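Local coordinates for protein P domain of VPI (Norovirus Hu/GI.7/TCH-060/USA/2003, PDB 4P1V) that forms the protruding domain of the norovirus VP1 capsid protein and binds fucose-containing histo-blood group antigens such as H-type 2, at residues A[46-51]-A[235-240]; A[111-116]-A[153-158]. All coordinates share one frame; numbering follows the deposited sequence.

Interaction 1: residues A[46-51]-A[235-240]; sequences CTLEGQ and APVRGE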
loop_
_atom_site.group_PDB
_atom_site.type_symbol
_atom_site.label_atom_id
_atom_site.label_comp_id
_atom_site.label_asym_id
_atom_site.label_seq_id
_atom_site.Cartn_x
_atom_site.Cartn_y
_atom_site.Cartn_z
ATOM N N CYS A 46 -9.660 -10.388 8.151
ATOM C CA CYS A 46 -9.056 -11.619 7.675
ATOM C C CYS A 46 -8.941 -12.532 8.878
ATOM O O CYS A 46 -8.503 -12.103 9.942
ATOM C CB CYS A 46 -7.657 -11.329 7.131
ATOM S SG CYS A 46 -6.856 -12.768 6.353
ATOM N N THR A 47 -9.317 -13.799 8.719
ATOM C CA THR A 47 -9.152 -14.736 9.817
ATOM C C THR A 47 -7.685 -15.115 9.923
ATOM O O THR A 47 -6.913 -14.954 8.978
ATOM C CB THR A 47 -9.990 -16.005 9.630
ATOM O OG1 THR A 47 -9.445 -16.787 8.565
ATOM C CG2 THR A 47 -11.448 -15.639 9.336
ATOM N N LEU A 48 -7.306 -15.629 11.090
ATOM C CA LEU A 48 -5.931 -16.018 11.378
ATOM C C LEU A 48 -5.435 -17.112 10.434
ATOM O O LEU A 48 -4.232 -17.192 10.130
ATOM C CB LEU A 48 -5.860 -16.474 12.830
ATOM C CG LEU A 48 -4.510 -16.574 13.532
ATOM C CD1 LEU A 48 -3.693 -15.386 13.170
ATOM C CD2 LEU A 48 -4.728 -16.597 15.028
ATOM N N GLU A 49 -6.364 -17.940 9.958
ATOM C CA GLU A 49 -6.060 -18.974 8.971
ATOM C C GLU A 49 -5.818 -18.451 7.557
ATOM O O GLU A 49 -5.461 -19.223 6.668
ATOM C CB GLU A 49 -7.227 -19.933 8.890
ATOM C CG GLU A 49 -7.464 -20.777 10.074
ATOM C CD GLU A 49 -8.633 -21.688 9.843
ATOM O OE1 GLU A 49 -9.444 -21.380 8.945
ATOM O OE2 GLU A 49 -8.771 -22.679 10.586
ATOM N N GLY A 50 -6.060 -17.165 7.347
ATOM C CA GLY A 50 -5.796 -16.537 6.063
ATOM C C GLY A 50 -7.006 -16.398 5.150
ATOM O O GLY A 50 -6.850 -16.275 3.936
ATOM N N GLN A 51 -8.209 -16.408 5.714
ATOM C CA GLN A 51 -9.408 -16.189 4.898
ATOM C C GLN A 51 -9.785 -14.717 4.867
ATOM O O GLN A 51 -10.178 -14.175 5.900
ATOM C CB GLN A 51 -10.604 -16.979 5.448
ATOM C CG GLN A 51 -11.869 -16.753 4.603
ATOM C CD GLN A 51 -13.157 -17.349 5.181
ATOM O OE1 GLN A 51 -13.157 -18.041 6.207
ATOM N NE2 GLN A 51 -14.275 -17.042 4.527
ATOM N N ALA A 235 -1.846 -20.493 8.026
ATOM C CA ALA A 235 -1.411 -21.226 9.195
ATOM C C ALA A 235 -2.580 -21.912 9.878
ATOM O O ALA A 235 -3.652 -21.322 10.013
ATOM C CB ALA A 235 -0.752 -20.285 10.138
ATOM N N PRO A 236 -2.368 -23.145 10.355
ATOM C CA PRO A 236 -3.416 -23.832 11.100
ATOM C C PRO A 236 -3.601 -23.123 12.413
ATOM O O PRO A 236 -2.619 -22.730 13.034
ATOM C CB PRO A 236 -2.825 -25.219 11.348
ATOM C CG PRO A 236 -1.837 -25.403 10.275
ATOM C CD PRO A 236 -1.256 -24.043 10.013
ATOM N N VAL A 237 -4.845 -22.972 12.838
ATOM C CA VAL A 237 -5.108 -22.339 14.105
ATOM C C VAL A 237 -5.097 -23.445 15.147
ATOM O O VAL A 237 -5.921 -24.357 15.109
ATOM C CB VAL A 237 -6.448 -21.590 14.042
ATOM C CG1 VAL A 237 -6.954 -21.257 15.421
ATOM C CG2 VAL A 237 -6.273 -20.330 13.218
ATOM N N ARG A 238 -4.175 -23.347 16.103
ATOM C CA ARG A 238 -3.926 -24.454 17.024
ATOM C C ARG A 238 -4.363 -24.173 18.438
ATOM O O ARG A 238 -4.057 -24.939 19.343
ATOM C CB ARG A 238 -2.451 -24.848 17.045
ATOM C CG ARG A 238 -1.922 -25.308 15.714
ATOM C CD ARG A 238 -0.547 -25.943 15.867
ATOM N NE ARG A 238 0.054 -26.260 14.573
ATOM C CZ ARG A 238 -0.188 -27.375 13.890
ATOM N NH1 ARG A 238 -0.989 -28.302 14.398
ATOM N NH2 ARG A 238 0.398 -27.579 12.716
ATOM N N GLY A 239 -5.113 -23.100 18.618
ATOM C CA GLY A 239 -5.659 -22.784 19.921
ATOM C C GLY A 239 -6.781 -21.787 19.765
ATOM O O GLY A 239 -7.093 -21.368 18.654
ATOM N N GLU A 240 -7.389 -21.395 20.880
ATOM C CA GLU A 240 -8.549 -20.507 20.847
ATOM C C GLU A 240 -8.173 -19.039 20.658
ATOM O O GLU A 240 -8.989 -18.230 20.217
ATOM C CB GLU A 240 -9.374 -20.682 22.125
ATOM C CG GLU A 240 -10.069 -22.021 22.218
ATOM C CD GLU A 240 -10.722 -22.285 23.561
ATOM O OE1 GLU A 240 -10.503 -21.517 24.525
ATOM O OE2 GLU A 240 -11.501 -23.257 23.626
HETATM O O HOH W 1 -2.304 -17.721 8.426
HETATM O O HOH W 2 -4.925 -22.112 7.143
#
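Glu-49 CG rests on Val-237 CG2 at 3.4 Å, aliphatic carbon on aliphatic carbon, while the flat guanidinium of Arg-238 stands apart from the 46-51 turn, with Pro-236 CB 4.2 Å over one face, nearer its border than its centre. The motif, in the P1 subdomain, is a type I beta turn from Thr-47 to Gly-50, closed by Gly-50 N to Thr-47 O (2.9 Å) and by a return bond from Thr-47 N to Gln-51 O, much as in a turn followed by a G1 bulge. Gly-50 suits its place because at its positive phi of 98° a CB would press against the preceding carbonyl oxygen. Thr-47 adds a side-chain acceptor: its OG1 takes Gln-51 N at 3.1 Å.

Against this turn lies the P1 loop that follows helix 224-233. Val-237 reaches toward it with CG2, which also meets Leu-48 CB at 3.9 Å, crossing both side chains at about a right angle. A compact branched residue suits this place, and Leu-48 continues the apolar surface to Phe-230 of the helix and Trp-290 of strand 284-291. Polar linkage between the backbones runs through solvent: one water accepts from Ala-235 N and donates to Leu-48 O at 2.6 Å. Beside it, Glu-49 CA points its hydrogen at Ala-235 O, with carbon and oxygen 3.5 Å apart and an angle of 155° at the hydrogen.

Interaction 2: residues A[111-116]-A[153-158]; sequences STFKVD and DQLGTL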
loop_
_atom_site.group_PDB
_atom_site.type_symbol
_atom_site.label_atom_id
_atom_site.label_comp_id
_atom_site.label_asym_id
_atom_site.label_seq_id
_atom_site.Cartn_x
_atom_site.Cartn_y
_atom_site.Cartn_z
ATOM N N SER A 111 -9.473 10.409 -6.214
ATOM C CA SER A 111 -8.667 10.932 -7.310
ATOM C C SER A 111 -8.317 9.810 -8.284
ATOM O O SER A 111 -7.646 8.849 -7.901
ATOM C CB SER A 111 -7.387 11.565 -6.768
ATOM O OG SER A 111 -6.682 12.227 -7.798
ATOM N N THR A 112 -8.783 9.938 -9.522
ATOM C CA THR A 112 -8.655 8.877 -10.521
ATOM C C THR A 112 -7.944 9.331 -11.799
ATOM O O THR A 112 -7.857 10.520 -12.100
ATOM C CB THR A 112 -10.041 8.291 -10.915
ATOM O OG1 THR A 112 -10.820 9.280 -11.598
ATOM C CG2 THR A 112 -10.809 7.820 -9.686
ATOM N N PHE A 113 -7.410 8.368 -12.544
ATOM C CA PHE A 113 -6.903 8.650 -13.877
ATOM C C PHE A 113 -7.441 7.626 -14.847
ATOM O O PHE A 113 -7.883 6.557 -14.433
ATOM C CB PHE A 113 -5.372 8.686 -13.901
ATOM C CG PHE A 113 -4.711 7.325 -13.733
ATOM C CD1 PHE A 113 -4.684 6.694 -12.494
ATOM C CD2 PHE A 113 -4.071 6.703 -14.799
ATOM C CE1 PHE A 113 -4.061 5.456 -12.327
ATOM C CE2 PHE A 113 -3.442 5.465 -14.638
ATOM C CZ PHE A 113 -3.445 4.839 -13.398
ATOM N N LYS A 114 -7.398 7.957 -16.136
ATOM C CA LYS A 114 -7.851 7.051 -17.180
ATOM C C LYS A 114 -6.743 6.065 -17.541
ATOM O O LYS A 114 -5.648 6.446 -17.955
ATOM C CB LYS A 114 -8.297 7.841 -18.411
ATOM C CG LYS A 114 -9.055 7.012 -19.432
ATOM C CD LYS A 114 -9.575 7.867 -20.560
ATOM C CE LYS A 114 -10.274 7.037 -21.614
ATOM N NZ LYS A 114 -10.879 7.969 -22.594
ATOM N N VAL A 115 -7.041 4.784 -17.363
ATOM C CA VAL A 115 -6.056 3.744 -17.587
ATOM C C VAL A 115 -5.932 3.528 -19.097
ATOM O O VAL A 115 -6.911 3.710 -19.818
ATOM C CB VAL A 115 -6.479 2.434 -16.918
ATOM C CG1 VAL A 115 -5.379 1.375 -17.072
ATOM C CG2 VAL A 115 -6.787 2.671 -15.445
ATOM N N ASP A 116 -4.759 3.169 -19.591
ATOM C CA ASP A 116 -4.613 2.939 -21.029
ATOM C C ASP A 116 -4.956 4.164 -21.906
ATOM O O ASP A 116 -5.431 4.004 -23.035
ATOM C CB ASP A 116 -5.502 1.750 -21.461
ATOM C CG ASP A 116 -5.105 0.434 -20.803
ATOM O OD1 ASP A 116 -3.892 0.232 -20.552
ATOM O OD2 ASP A 116 -5.994 -0.414 -20.551
ATOM N N ASP A 153 -12.189 3.914 -18.518
ATOM C CA ASP A 153 -11.742 3.073 -17.406
ATOM C C ASP A 153 -10.950 3.952 -16.426
ATOM O O ASP A 153 -9.827 4.356 -16.717
ATOM C CB ASP A 153 -10.878 1.960 -18.016
ATOM C CG ASP A 153 -10.436 0.902 -17.024
ATOM O OD1 ASP A 153 -10.822 0.921 -15.834
ATOM O OD2 ASP A 153 -9.709 -0.007 -17.487
ATOM N N GLN A 154 -11.558 4.267 -15.284
ATOM C CA GLN A 154 -10.947 5.132 -14.271
ATOM C C GLN A 154 -10.495 4.322 -13.067
ATOM O O GLN A 154 -11.258 3.520 -12.542
ATOM C CB GLN A 154 -11.956 6.166 -13.780
ATOM C CG GLN A 154 -12.394 7.169 -14.837
ATOM C CD GLN A 154 -11.316 8.193 -15.176
ATOM O OE1 GLN A 154 -10.668 8.739 -14.283
ATOM N NE2 GLN A 154 -11.119 8.457 -16.465
ATOM N N LEU A 155 -9.264 4.555 -12.621
ATOM C CA LEU A 155 -8.722 3.874 -11.459
ATOM C C LEU A 155 -8.214 4.910 -10.489
ATOM O O LEU A 155 -7.511 5.826 -10.897
ATOM C CB LEU A 155 -7.550 3.005 -11.879
ATOM C CG LEU A 155 -6.657 2.444 -10.779
ATOM C CD1 LEU A 155 -7.453 1.562 -9.816
ATOM C CD2 LEU A 155 -5.521 1.658 -11.440
ATOM N N GLY A 156 -8.533 4.781 -9.213
ATOM C CA GLY A 156 -8.053 5.794 -8.301
ATOM C C GLY A 156 -8.154 5.464 -6.838
ATOM O O GLY A 156 -8.480 4.341 -6.469
ATOM N N THR A 157 -7.893 6.469 -6.009
ATOM C CA THR A 157 -7.691 6.272 -4.583
ATOM C C THR A 157 -8.485 7.319 -3.812
ATOM O O THR A 157 -8.541 8.476 -4.218
ATOM C CB THR A 157 -6.189 6.403 -4.244
ATOM O OG1 THR A 157 -5.459 5.416 -4.983
ATOM C CG2 THR A 157 -5.928 6.213 -2.748
ATOM N N LEU A 158 -9.113 6.901 -2.711
ATOM C CA LEU A 158 -9.794 7.830 -1.827
ATOM C C LEU A 158 -8.784 8.870 -1.347
ATOM O O LEU A 158 -7.739 8.519 -0.789
ATOM C CB LEU A 158 -10.392 7.081 -0.638
ATOM C CG LEU A 158 -11.162 7.956 0.346
ATOM C CD1 LEU A 158 -12.405 8.544 -0.297
ATOM C CD2 LEU A 158 -11.540 7.152 1.568
HETATM O O HOH W 3 -8.635 0.110 -19.910
#
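Gln-154 carries its side chain over to Thr-112 and Lys-114 on the adjacent strand, the two strands forming an antiparallel pair in the beta barrel of the P2 subdomain. Its CB lies 4.0 Å from Thr-112 CB, CG passes by Thr-112 OG1, and the chain then bends at chi2 (-73°), which brings the amide back over the partner strand, CD 3.9 Å from Phe-113 O. There the amide divides its work: OE1 accepts the Thr-112 hydroxyl, OG1 to OE1 2.7 Å, in the carbonyl plane on a lone pair, while NE2 packs 3.5 Å from Lys-114 CB and donates to Thr-151 O. An amide suits this buried place because it supplies an acceptor and a donor at once. Lys-114 runs on extended, its NZ bonding to Thr-151 OG1.

Thr-112 also sets CG2 3.7 Å from Gly-156 CA. The two backbones come so close at this non-hydrogen-bonded pair that Ser-111 O and that methyl leave Gly-156 no room for any side chain. Paired backbone bonds join Ser-111 with Thr-157 and Phe-113 with Leu-155; beyond them, Val-115 N reaches Asp-153 O at 2.9 Å, nearly along the C=O axis.

On the other face Phe-113 and Leu-155 lie side by side, ring CE1 4.2 Å from Leu-155 CD2. Val-115 sets its CG2 3.7 Å from Leu-155 CB. A water joins Asp-116 OD2 to Asp-153 OD2, whose salt bridge to Arg-67 probably eases the nearness of two carboxylates. Elsewhere on these same strands, Asp-107, His-109 and Trp-160 lie beside a glycan. In the sheet, strand 107-114 is flanked by 125-129 and strand 153-162 by 65-73, while Pro-209 of the second subunit packs on Phe-113.

The two interactions lie on opposite sides of the chain's centre, their nearest atoms about 19 Å apart, and share no secondary-structure element. Interaction 2 is the buried one, joining neighbouring strands of one sheet and burying 507 Å² through direct backbone hydrogen bonds and side chains packed beside each other on both faces. Interaction 1 covers 190 Å², is only partly buried, and brings together two loops far apart in sequence, with waters and a few methyl and methylene contacts doing the joining. Strand pairing thus lets backbones bond directly, where the loops bond through water. Of the two, interaction 2 alone is touched by the second subunit, through Phe-113 and Val-115.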